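Local coordinates for protein possible adhesin (Caldicellulosiruptor kronotskyensis, PDB 4WA0) that probably mediates attachment of this extremely thermophilic bacterium to cellulose as a tapirin, the chain here being its C-terminal beta-helix domain, at residues T99-Q104 against E221-D226. Residues are numbered along the deposited sequence; the frame is centred on the assembly and turned at random.
Sequences TIYVGQ and EIRNRD
Tyr101 and Arg223 meet through their polar ends: NH2 of Arg223 lies 3.1 Å from OH of Tyr101 and donates a weak hydrogen bond to it, bent to 142° at the hydrogen. The hydroxyl sits at the edge of the guanidinium, near its plane, whereas NH2 approaches the phenol obliquely, 3.5 Å from Tyr101 CZ. The two flat groups stand almost perpendicular, 86° apart, and the contact is carried by the hydroxyl and NH2. Arg223 spans the gap because its chain runs extended from the helix through chi1 and chi2 and then turns at chi3 (-68°), bringing the guanidinium round to the phenol. Arginine suits this exposed place, since its length reaches the strand while NH1 keeps a salt bridge to Asp220, which probably steadies the guanidinium. Tyrosine suits the other side: its ring is buried, yet its hydroxyl can serve two partners, Arg223 and, more strongly, Asp122. Strand 99-102 belongs to one parallel face of the beta-helix, lying between strands 76-79 and 119-121, where Tyr101 touches Tyr78 and Phe120. Helix 217-224 packs outside this face, resting Ile222 and Arg223 on Tyr78 of the adjoining strand.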
loop_
_atom_site.group_PDB
_atom_site.type_symbol
_atom_site.label_atom_id
_atom_site.label_comp_id
_atom_site.label_asym_id
_atom_site.label_seq_id
_atom_site.Cartn_x
_atom_site.Cartn_y
_atom_site.Cartn_z
ATOM N N THR A 99 10.584 -5.978 0.427
ATOM C CA THR A 99 11.220 -5.271 1.591
ATOM C C THR A 99 10.060 -4.675 2.358
ATOM O O THR A 99 9.172 -4.127 1.749
ATOM C CB THR A 99 12.149 -4.181 1.179
ATOM O OG1 THR A 99 13.257 -4.694 0.396
ATOM C CG2 THR A 99 12.684 -3.380 2.387
ATOM N N ILE A 100 9.977 -4.910 3.665
ATOM C CA ILE A 100 8.969 -4.197 4.493
ATOM C C ILE A 100 9.707 -3.502 5.632
ATOM O O ILE A 100 10.585 -4.127 6.261
ATOM C CB ILE A 100 7.838 -5.128 4.987
ATOM C CG1 ILE A 100 6.806 -4.368 5.840
ATOM C CG2 ILE A 100 8.334 -6.383 5.759
ATOM C CD1 ILE A 100 5.496 -5.041 5.998
ATOM N N TYR A 101 9.380 -2.228 5.885
ATOM C CA TYR A 101 9.875 -1.528 7.021
ATOM C C TYR A 101 8.686 -1.028 7.804
ATOM O O TYR A 101 7.789 -0.428 7.199
ATOM C CB TYR A 101 10.698 -0.327 6.547
ATOM C CG TYR A 101 10.964 0.670 7.632
ATOM C CD1 TYR A 101 11.892 0.345 8.688
ATOM C CD2 TYR A 101 10.230 1.847 7.762
ATOM C CE1 TYR A 101 12.073 1.220 9.751
ATOM C CE2 TYR A 101 10.466 2.750 8.812
ATOM C CZ TYR A 101 11.357 2.427 9.804
ATOM O OH TYR A 101 11.564 3.325 10.852
ATOM N N VAL A 102 8.687 -1.225 9.122
ATOM C CA VAL A 102 7.676 -0.692 10.027
ATOM C C VAL A 102 8.405 0.003 11.159
ATOM O O VAL A 102 9.187 -0.620 11.902
ATOM C CB VAL A 102 6.747 -1.780 10.531
ATOM C CG1 VAL A 102 5.674 -1.270 11.436
ATOM C CG2 VAL A 102 6.011 -2.485 9.389
ATOM N N GLY A 103 8.065 1.284 11.359
ATOM C CA GLY A 103 8.737 2.110 12.362
ATOM C C GLY A 103 8.293 1.816 13.768
ATOM O O GLY A 103 9.094 1.948 14.690
ATOM N N GLN A 104 7.028 1.474 13.967
ATOM C CA GLN A 104 6.502 1.064 15.277
ATOM C C GLN A 104 6.096 -0.443 15.181
ATOM O O GLN A 104 6.875 -1.233 14.714
ATOM C CB GLN A 104 5.416 2.021 15.723
ATOM C CG GLN A 104 5.952 3.450 15.879
ATOM C CD GLN A 104 4.899 4.545 16.181
ATOM O OE1 GLN A 104 5.189 5.731 16.108
ATOM N NE2 GLN A 104 3.736 4.158 16.545
ATOM N N GLU A 221 15.637 7.376 2.503
ATOM C CA GLU A 221 15.261 8.272 1.413
ATOM C C GLU A 221 13.786 8.625 1.526
ATOM O O GLU A 221 13.389 9.805 1.462
ATOM C CB GLU A 221 15.531 7.639 0.044
ATOM C CG GLU A 221 15.943 8.649 -0.986
ATOM C CD GLU A 221 15.110 8.613 -2.228
ATOM O OE1 GLU A 221 15.339 7.711 -3.075
ATOM O OE2 GLU A 221 14.256 9.519 -2.358
ATOM N N ILE A 222 12.961 7.584 1.714
ATOM C CA ILE A 222 11.536 7.781 1.848
ATOM C C ILE A 222 11.255 8.618 3.075
ATOM O O ILE A 222 10.513 9.580 3.006
ATOM C CB ILE A 222 10.781 6.454 1.983
ATOM C CG1 ILE A 222 10.812 5.665 0.687
ATOM C CG2 ILE A 222 9.341 6.713 2.457
ATOM C CD1 ILE A 222 10.470 4.182 0.940
ATOM N N ARG A 223 11.901 8.318 4.190
ATOM C CA ARG A 223 11.669 9.101 5.406
ATOM C C ARG A 223 12.012 10.588 5.206
ATOM O O ARG A 223 11.322 11.476 5.726
ATOM C CB ARG A 223 12.569 8.578 6.501
ATOM C CG ARG A 223 12.311 9.239 7.854
ATOM C CD ARG A 223 13.336 8.696 8.860
ATOM N NE ARG A 223 13.146 7.282 9.177
ATOM C CZ ARG A 223 13.988 6.265 8.941
ATOM N NH1 ARG A 223 15.158 6.434 8.308
ATOM N NH2 ARG A 223 13.631 5.034 9.310
ATOM N N ASN A 224 13.078 10.885 4.481
ATOM C CA ASN A 224 13.505 12.294 4.424
ATOM C C ASN A 224 12.996 13.087 3.236
ATOM O O ASN A 224 13.180 14.319 3.194
ATOM C CB ASN A 224 15.031 12.408 4.495
ATOM C CG ASN A 224 15.571 12.020 5.863
ATOM O OD1 ASN A 224 15.057 12.431 6.902
ATOM N ND2 ASN A 224 16.578 11.200 5.864
ATOM N N ARG A 225 12.375 12.404 2.272
ATOM C CA ARG A 225 11.789 13.083 1.105
ATOM C C ARG A 225 10.455 13.722 1.464
ATOM O O ARG A 225 9.583 13.083 2.071
ATOM C CB ARG A 225 11.612 12.116 -0.058
ATOM C CG ARG A 225 11.083 12.769 -1.335
ATOM C CD ARG A 225 11.289 11.849 -2.520
ATOM N NE ARG A 225 12.704 11.752 -2.909
ATOM C CZ ARG A 225 13.346 12.633 -3.684
ATOM N NH1 ARG A 225 14.635 12.450 -3.983
ATOM N NH2 ARG A 225 12.710 13.700 -4.169
ATOM N N ASP A 226 10.301 14.988 1.082
ATOM C CA ASP A 226 9.021 15.668 1.195
ATOM C C ASP A 226 8.342 15.453 -0.165
ATOM O O ASP A 226 8.705 16.087 -1.132
ATOM C CB ASP A 226 9.206 17.167 1.459
ATOM C CG ASP A 226 7.898 17.925 1.417
ATOM O OD1 ASP A 226 6.862 17.210 1.178
ATOM O OD2 ASP A 226 7.917 19.210 1.557
#